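Local coordinates for protein EH1AB1 (Metagenome, PDB 6I8F) that probably hydrolyses carboxylic esters, as expected of an alpha/beta-hydrolase-fold ester hydrolase recovered from a lake metagenome, at residues A205-R210 with S249-T254. Residues are numbered along the deposited sequence; the frame is centred on the assembly and turned at random.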
ATOM      1  N   ALA A 205       9.868  15.376  -1.956  1.00 21.48           N
ATOM      2  CA  ALA A 205      10.180  16.305  -3.036  1.00 22.53           C
ATOM      3  C   ALA A 205      10.941  15.522  -4.107  1.00 22.03           C
ATOM      4  O   ALA A 205      11.886  14.832  -3.776  1.00 24.65           O
ATOM      5  CB  ALA A 205      11.026  17.443  -2.519  1.00 22.30           C
ATOM      6  N   THR A 206      10.516  15.599  -5.368  1.00 21.71           N
ATOM      7  CA  THR A 206      11.156  14.791  -6.417  1.00 21.20           C
ATOM      8  C   THR A 206      11.556  15.624  -7.639  1.00 21.56           C
ATOM      9  O   THR A 206      12.233  15.103  -8.528  1.00 20.17           O
ATOM     10  CB  THR A 206      10.258  13.632  -6.861  1.00 20.96           C
ATOM     11  OG1 THR A 206       9.095  14.170  -7.498  1.00 20.11           O
ATOM     12  CG2 THR A 206       9.886  12.719  -5.711  1.00 20.73           C
ATOM     13  N   ASP A 207      11.130  16.887  -7.709  1.00 23.13           N
ATOM     14  CA  ASP A 207      11.408  17.702  -8.904  1.00 25.39           C
ATOM     15  C   ASP A 207      11.534  19.182  -8.506  1.00 25.88           C
ATOM     16  O   ASP A 207      10.544  19.828  -8.174  1.00 24.49           O
ATOM     17  CB  ASP A 207      10.325  17.472  -9.958  1.00 25.44           C
ATOM     18  CG  ASP A 207      10.583  18.130 -11.307  1.00 26.74           C
ATOM     19  OD1 ASP A 207      11.704  18.660 -11.509  1.00 26.51           O
ATOM     20  OD2 ASP A 207       9.647  18.112 -12.147  1.00 27.17           O
ATOM     21  N   SER A 208      12.766  19.696  -8.582  1.00 27.12           N
ATOM     22  CA  SER A 208      13.083  21.081  -8.284  1.00 29.71           C
ATOM     23  C   SER A 208      13.067  21.959  -9.548  1.00 32.09           C
ATOM     24  O   SER A 208      13.323  23.168  -9.467  1.00 32.89           O
ATOM     25  CB  SER A 208      14.423  21.170  -7.623  1.00 30.35           C
ATOM     26  OG  SER A 208      14.445  20.441  -6.408  1.00 31.72           O
ATOM     27  N   SER A 209      12.784  21.358 -10.707  1.00 33.52           N
ATOM     28  CA  SER A 209      13.013  21.999 -11.996  1.00 35.22           C
ATOM     29  C   SER A 209      11.726  22.633 -12.541  1.00 37.90           C
ATOM     30  O   SER A 209      11.795  23.590 -13.301  1.00 41.38           O
ATOM     31  CB  SER A 209      13.587  21.020 -12.981  1.00 33.45           C
ATOM     32  OG  SER A 209      12.573  20.147 -13.441  1.00 31.93           O
ATOM     33  N   ARG A 210      10.567  22.089 -12.163  1.00 38.99           N
ATOM     34  CA  ARG A 210       9.268  22.532 -12.679  1.00 41.43           C
ATOM     35  C   ARG A 210       8.290  22.719 -11.517  1.00 40.67           C
ATOM     36  O   ARG A 210       8.471  22.135 -10.446  1.00 37.41           O
ATOM     37  CB  ARG A 210       8.700  21.502 -13.666  1.00 43.66           C
ATOM     38  CG  ARG A 210       9.608  21.176 -14.844  1.00 45.74           C
ATOM     39  CD  ARG A 210       9.083  20.015 -15.672  1.00 48.84           C
ATOM     40  NE  ARG A 210       9.185  18.736 -14.973  1.00 51.18           N
ATOM     41  CZ  ARG A 210       8.597  17.610 -15.367  1.00 50.99           C
ATOM     42  NH1 ARG A 210       8.804  16.485 -14.704  1.00 48.41           N
ATOM     43  NH2 ARG A 210       7.803  17.613 -16.423  1.00 51.97           N
ATOM     44  N   SER A 249      16.370  16.600  -8.330  1.00 23.63           N
ATOM     45  CA  SER A 249      15.220  16.342  -9.185  1.00 23.93           C
ATOM     46  C   SER A 249      15.225  14.884  -9.632  1.00 23.27           C
ATOM     47  O   SER A 249      15.331  14.597 -10.826  1.00 23.64           O
ATOM     48  CB  SER A 249      15.220  17.296 -10.357  1.00 24.79           C
ATOM     49  OG  SER A 249      14.993  18.625  -9.912  1.00 26.37           O
ATOM     50  N   PRO A 250      15.127  13.914  -8.691  1.00 21.63           N
ATOM     51  CA  PRO A 250      15.214  12.500  -9.053  1.00 20.84           C
ATOM     52  C   PRO A 250      14.096  12.029  -9.999  1.00 20.26           C
ATOM     53  O   PRO A 250      14.281  11.028 -10.707  1.00 20.44           O
ATOM     54  CB  PRO A 250      15.172  11.769  -7.698  1.00 21.40           C
ATOM     55  CG  PRO A 250      14.519  12.758  -6.740  1.00 21.69           C
ATOM     56  CD  PRO A 250      14.958  14.121  -7.240  1.00 21.78           C
ATOM     57  N   LEU A 251      12.967  12.748 -10.034  1.00 19.72           N
ATOM     58  CA  LEU A 251      11.885  12.462 -10.976  1.00 21.38           C
ATOM     59  C   LEU A 251      12.383  12.480 -12.433  1.00 24.04           C
ATOM     60  O   LEU A 251      11.783  11.818 -13.289  1.00 25.32           O
ATOM     61  CB  LEU A 251      10.750  13.471 -10.793  1.00 21.76           C
ATOM     62  CG  LEU A 251       9.507  13.246 -11.660  1.00 21.72           C
ATOM     63  CD1 LEU A 251       8.897  11.873 -11.406  1.00 22.61           C
ATOM     64  CD2 LEU A 251       8.481  14.333 -11.424  1.00 21.25           C
ATOM     65  N   LEU A 252      13.464  13.218 -12.720  1.00 24.31           N
ATOM     66  CA  LEU A 252      13.895  13.435 -14.100  1.00 25.98           C
ATOM     67  C   LEU A 252      14.849  12.336 -14.572  1.00 24.59           C
ATOM     68  O   LEU A 252      15.330  12.416 -15.676  1.00 25.69           O
ATOM     69  CB  LEU A 252      14.576  14.807 -14.215  1.00 27.34           C
ATOM     70  CG  LEU A 252      13.748  15.998 -13.735  1.00 28.88           C
ATOM     71  CD1 LEU A 252      14.535  17.292 -13.881  1.00 29.19           C
ATOM     72  CD2 LEU A 252      12.434  16.102 -14.494  1.00 29.97           C
ATOM     73  N   ALA A 253      15.127  11.312 -13.761  1.00 24.78           N
ATOM     74  CA  ALA A 253      15.952  10.200 -14.246  1.00 25.24           C
ATOM     75  C   ALA A 253      15.380   9.657 -15.564  1.00 25.94           C
ATOM     76  O   ALA A 253      14.160   9.605 -15.777  1.00 27.56           O
ATOM     77  CB  ALA A 253      16.058   9.111 -13.212  1.00 24.76           C
ATOM     78  N   THR A 254      16.301   9.250 -16.434  1.00 28.37           N
ATOM     79  CA  THR A 254      16.049   8.706 -17.776  1.00 32.01           C
ATOM     80  C   THR A 254      15.407   7.319 -17.688  1.00 32.40           C
ATOM     81  O   THR A 254      14.614   6.918 -18.543  1.00 32.85           O
ATOM     82  CB  THR A 254      17.376   8.611 -18.539  1.00 33.88           C
ATOM     83  OG1 THR A 254      17.682   9.931 -18.981  1.00 41.03           O
ATOM     84  CG2 THR A 254      17.346   7.685 -19.735  1.00 39.06           C
TER
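The carbonyl oxygen of Thr206 sits over the start of the 3-10 turn 250-252, touching three consecutive residues. It accepts a nearly straight hydrogen bond from Leu251 N (N to O 2.9 Å, 163° at the hydrogen), while Ser249 CA makes a weaker CA-H...O contact with it. Pro250 lies between these two; its nitrogen carries no hydrogen, so the ring instead lays CD against Thr206 O at 3.2 Å. Proline suits this first turn position, where an N-H is not needed and phi near -60° is.

Two residues further along, the direction of donation reverses: Ser208 N gives its hydrogen to Ser249 OG at 2.8 Å. Serine suits the place because a hydroxyl can accept and donate at once: its own hydrogen goes to Leu243 O.

In the alpha/beta hydrolase fold this contact ties the loop following the sheet strand 198-202 to the one leading toward the neighbouring strand 262-267. Helix 273-285 adjoins it, Tyr279 touching Thr206, Pro250 and Leu251, and Glu275 accepting from the N-H groups of Thr206 and Asp207.

Asp207 organises the rest of its own loop. Its OD1 takes Ser209 N from above the carboxylate plane, forming an Asx turn, and Ser209 OG on the syn lone pair at 2.6 Å. OD2 is bound by Arg210 NE (2.9 Å) in a salt bridge, helped by a weak bond from NH1; the arginine chain is long enough to fold back onto this oxygen through a bend at chi3 (-70°). The carboxylate is thus held at both oxygens, and branched leucine tips give this polar cluster apolar cover: Leu251 CD2 rests on Asp207 CB at 3.9 Å, and Leu252 CD1 lies against Ser209 OG at 3.5 Å, with Asp207 OD1 at 3.9 Å. Leu252 CD2 approaches Arg210 NH1 obliquely, the two side chains running past each other in opposite directions.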